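Local structure of glucose-6-phosphate isomerase (Thermus thermophilus, 1ZZG) at residues 105-108 against 109-112; 149-152 against 153-157. The protein probably catalyses the reversible isomerisation of glucose 6-phosphate to fructose 6-phosphate, a step shared by glycolysis and gluconeogenesis. All blocks are in the same frame, centred on the assembly; numbering follows the deposited sequence.

Contacts 1 and 2 belong to the same parallel five-stranded sheet domain, the SIS fold of phosphoglucose isomerases, and follow each other along the chain. Contact 1 takes in most of helix 103-112, to its C-terminal end, and this helix follows edge strand 94-98; contact 2 is the turn that leads from helix 130-147 into strand 155-159. Their centres are 19 Å apart and their nearest atoms about 11 Å, so the two never touch. Both pack on helix 130-147: Leu110 on Val138 and Phe139, Leu155 on Leu136 and Leu140. Contact 1 also reaches the second subunit, whereas contact 2 does not. Both lie away from the predicted catalytic residues Glu267 and Lys406.

Contact 1 (105-108 against 109-112)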
# COMPACT_ATOMS: atom_id res chain seq x y z
N PRO A 105 6.11 12.89 11.53
CA PRO A 105 6.58 12.93 10.14
C PRO A 105 6.62 14.36 9.58
O PRO A 105 7.53 14.73 8.83
CB PRO A 105 5.56 12.06 9.41
CG PRO A 105 5.12 11.09 10.47
CD PRO A 105 4.96 11.97 11.68
N ILE A 106 5.64 15.17 9.96
CA ILE A 106 5.58 16.55 9.50
C ILE A 106 6.70 17.37 10.15
O ILE A 106 7.34 18.18 9.49
CB ILE A 106 4.19 17.13 9.83
CG1 ILE A 106 3.15 16.43 8.94
CG2 ILE A 106 4.18 18.64 9.61
CD1 ILE A 106 1.72 16.72 9.28
N LEU A 107 6.94 17.12 11.43
CA LEU A 107 7.98 17.82 12.17
C LEU A 107 9.34 17.48 11.56
O LEU A 107 10.24 18.32 11.51
CB LEU A 107 7.91 17.37 13.63
CG LEU A 107 8.04 18.39 14.77
CD1 LEU A 107 7.27 19.66 14.47
CD2 LEU A 107 7.52 17.73 16.04
N ARG A 108 9.48 16.24 11.10
CA ARG A 108 10.73 15.79 10.48
C ARG A 108 10.98 16.61 9.21
O ARG A 108 12.10 17.06 8.97
CB ARG A 108 10.62 14.30 10.12
CG ARG A 108 11.94 13.62 9.80
CD ARG A 108 11.69 12.17 9.37
NE ARG A 108 12.90 11.37 9.32
CZ ARG A 108 13.55 10.90 10.39
NH1 ARG A 108 13.09 11.15 11.61
NH2 ARG A 108 14.65 10.18 10.23
N LEU A 109 9.92 16.79 8.42
CA LEU A 109 10.02 17.57 7.19
C LEU A 109 10.37 19.02 7.51
O LEU A 109 11.23 19.61 6.86
CB LEU A 109 8.70 17.52 6.41
CG LEU A 109 8.32 16.20 5.75
CD1 LEU A 109 6.97 16.34 5.07
CD2 LEU A 109 9.38 15.81 4.73
N LEU A 110 9.70 19.60 8.50
CA LEU A 110 9.97 20.98 8.87
C LEU A 110 11.43 21.18 9.30
O LEU A 110 12.01 22.25 9.12
CB LEU A 110 9.05 21.43 10.01
CG LEU A 110 7.56 21.45 9.68
CD1 LEU A 110 6.77 21.87 10.90
CD2 LEU A 110 7.31 22.40 8.51
N ARG A 111 12.01 20.13 9.87
CA ARG A 111 13.39 20.18 10.34
C ARG A 111 14.46 19.76 9.34
O ARG A 111 15.64 20.04 9.55
CB ARG A 111 13.51 19.35 11.62
CG ARG A 111 12.76 19.94 12.79
CD ARG A 111 12.58 18.94 13.93
NE ARG A 111 11.93 19.57 15.06
CZ ARG A 111 11.41 18.92 16.10
NH1 ARG A 111 11.47 17.60 16.16
NH2 ARG A 111 10.83 19.59 17.08
N THR A 112 14.07 19.09 8.26
CA THR A 112 15.06 18.64 7.28
C THR A 112 15.00 19.34 5.91
O THR A 112 15.99 19.34 5.18
CB THR A 112 14.96 17.12 7.06
OG1 THR A 112 13.63 16.77 6.67
CG2 THR A 112 15.33 16.37 8.33
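With CG beside the backbone N (chi1 -68°) and an extended chain beyond it, Arg111 runs its guanidinium along Leu107, one helical turn earlier. Leu107 CG sits over the centre of one guanidinium face, 3.7 Å from Arg111 CZ, and its CD2 approaches both terminal nitrogens. Leu110 CD1 meets Leu107 CD1 at 4.2 Å and Ile106 CG2 at 4.3 Å.

The backbone is regular up to the last turn: Leu110 N donates to Ile106 O at 2.9 Å and Arg111 N to Leu107 O at 3.0 Å. At the C-terminal end of helix 103-112 Arg108 O collects several donors. A chi1 of 56° sets the Thr112 hydroxyl between its own backbone N and carbonyl carbon, turned back along the helix, and Thr112 OG1 donates to Arg108 O at 2.8 Å, from above the carbonyl plane. The amides of Arg111 and Thr112 add weak bonds.

Leu109 packs on His96 and Leu98 of strand 94-98, and Arg111 NH2 forms a salt bridge with Glu318 of the second subunit. Because the branched end of Leu107 covers one guanidinium face, it should limit the group's rotation and may hold NH2 toward that Glu318, with any gain in strength probably modest.

Contact 2 (149-152 against 153-157); sequences EDWR and RHLVV
Asp150 meets His154 twice. Its carboxylate OD2 lies in the plane of the imidazole, at the edge, and takes a weak bond from His154 NE2 at 3.4 Å; the backbone Asp150 O stands 3.1 Å from His154 CD2 at the same ring's edge. Carboxylate and ring planes are nearly perpendicular, 81° apart. The backbone alongside turns tightly, His154 N donating to Trp151 O at 2.8 Å. Leu155 N reaches Arg152 O only weakly, at 3.4 Å.

This 3-10 turn closes the link from helix 130-147 to strand 155-159, a strand inside the parallel sheet of the SIS fold. Where the strand starts, Leu155 CD2 comes to the edge of the Trp151 indole, 4.0 Å from CZ3. The indole gets there with CG between the backbone N and the carbonyl carbon (chi1 71°). Arg152 CG lies over the centre of one indole face, and Trp151 NE1 in turn lies over one face of the Arg152 guanidinium, toward its rim.

Further out, Lys144 makes a cation-pi contact with Trp151, and Glu173 salt-bridges Arg152 NH2, a stronger partner than Glu149, whose OE1 is a long 3.7 Å from Arg152 NH1. Thr118 O accepts from His154 ND1, which, with the weak bond at NE2, should limit the imidazole's rotation; if both nitrogens donate, the ring would be cationic, as the Asp150 carboxylate would favour.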
# COMPACT_ATOMS: atom_id res chain seq x y z
N GLU A 149 9.26 37.95 3.06
CA GLU A 149 8.39 38.42 1.99
C GLU A 149 8.35 37.51 0.77
O GLU A 149 7.47 37.64 -0.08
CB GLU A 149 8.81 39.82 1.54
CG GLU A 149 8.31 40.91 2.44
CD GLU A 149 6.81 40.85 2.59
OE1 GLU A 149 6.10 41.05 1.58
OE2 GLU A 149 6.34 40.61 3.72
N ASP A 150 9.30 36.59 0.68
CA ASP A 150 9.35 35.70 -0.46
C ASP A 150 8.57 34.40 -0.25
O ASP A 150 8.65 33.49 -1.06
CB ASP A 150 10.81 35.38 -0.79
CG ASP A 150 10.97 34.82 -2.19
OD1 ASP A 150 10.52 35.48 -3.15
OD2 ASP A 150 11.56 33.73 -2.32
N TRP A 151 7.80 34.32 0.83
CA TRP A 151 7.04 33.10 1.10
C TRP A 151 5.98 32.81 0.04
O TRP A 151 5.80 31.66 -0.36
CB TRP A 151 6.37 33.15 2.48
CG TRP A 151 5.21 34.11 2.62
CD1 TRP A 151 5.27 35.41 3.02
CD2 TRP A 151 3.82 33.81 2.40
NE1 TRP A 151 4.00 35.95 3.06
CE2 TRP A 151 3.10 34.99 2.69
CE3 TRP A 151 3.12 32.67 1.99
CZ2 TRP A 151 1.69 35.07 2.58
CZ3 TRP A 151 1.72 32.74 1.88
CH2 TRP A 151 1.03 33.93 2.18
N ARG A 152 5.29 33.84 -0.42
CA ARG A 152 4.24 33.66 -1.42
C ARG A 152 4.66 32.87 -2.66
O ARG A 152 3.86 32.14 -3.23
CB ARG A 152 3.67 35.01 -1.85
CG ARG A 152 3.00 35.75 -0.71
CD ARG A 152 2.25 36.99 -1.17
NE ARG A 152 1.59 37.62 -0.04
CZ ARG A 152 2.22 38.34 0.89
NH1 ARG A 152 3.54 38.53 0.80
NH2 ARG A 152 1.55 38.84 1.91
N ARG A 153 5.92 33.02 -3.07
CA ARG A 153 6.39 32.32 -4.26
C ARG A 153 6.53 30.82 -4.00
O ARG A 153 6.56 30.03 -4.94
CB ARG A 153 7.74 32.88 -4.72
CG ARG A 153 8.15 32.40 -6.11
CD ARG A 153 9.55 32.86 -6.51
NE ARG A 153 9.90 32.39 -7.85
CZ ARG A 153 11.11 32.48 -8.39
NH1 ARG A 153 12.12 33.01 -7.71
NH2 ARG A 153 11.33 32.02 -9.61
N HIS A 154 6.63 30.45 -2.72
CA HIS A 154 6.80 29.05 -2.35
C HIS A 154 5.49 28.29 -2.06
O HIS A 154 5.52 27.13 -1.65
CB HIS A 154 7.74 28.95 -1.14
CG HIS A 154 9.14 29.37 -1.44
ND1 HIS A 154 10.20 28.48 -1.50
CD2 HIS A 154 9.67 30.59 -1.73
CE1 HIS A 154 11.30 29.13 -1.81
NE2 HIS A 154 11.01 30.41 -1.96
N LEU A 155 4.36 28.96 -2.27
CA LEU A 155 3.06 28.33 -2.04
C LEU A 155 2.17 28.48 -3.27
O LEU A 155 1.87 29.60 -3.71
CB LEU A 155 2.36 28.96 -0.83
CG LEU A 155 0.94 28.43 -0.55
CD1 LEU A 155 1.00 26.94 -0.24
CD2 LEU A 155 0.33 29.19 0.62
N VAL A 156 1.76 27.35 -3.83
CA VAL A 156 0.90 27.33 -5.00
C VAL A 156 -0.35 26.53 -4.64
O VAL A 156 -0.26 25.49 -3.97
CB VAL A 156 1.62 26.70 -6.22
CG1 VAL A 156 2.15 25.32 -5.87
CG2 VAL A 156 0.69 26.64 -7.42
N VAL A 157 -1.51 27.01 -5.07
CA VAL A 157 -2.77 26.35 -4.75
C VAL A 157 -3.49 25.73 -5.94
O VAL A 157 -3.49 26.28 -7.04
CB VAL A 157 -3.74 27.36 -4.06
CG1 VAL A 157 -5.05 26.70 -3.71
CG2 VAL A 157 -3.08 27.92 -2.81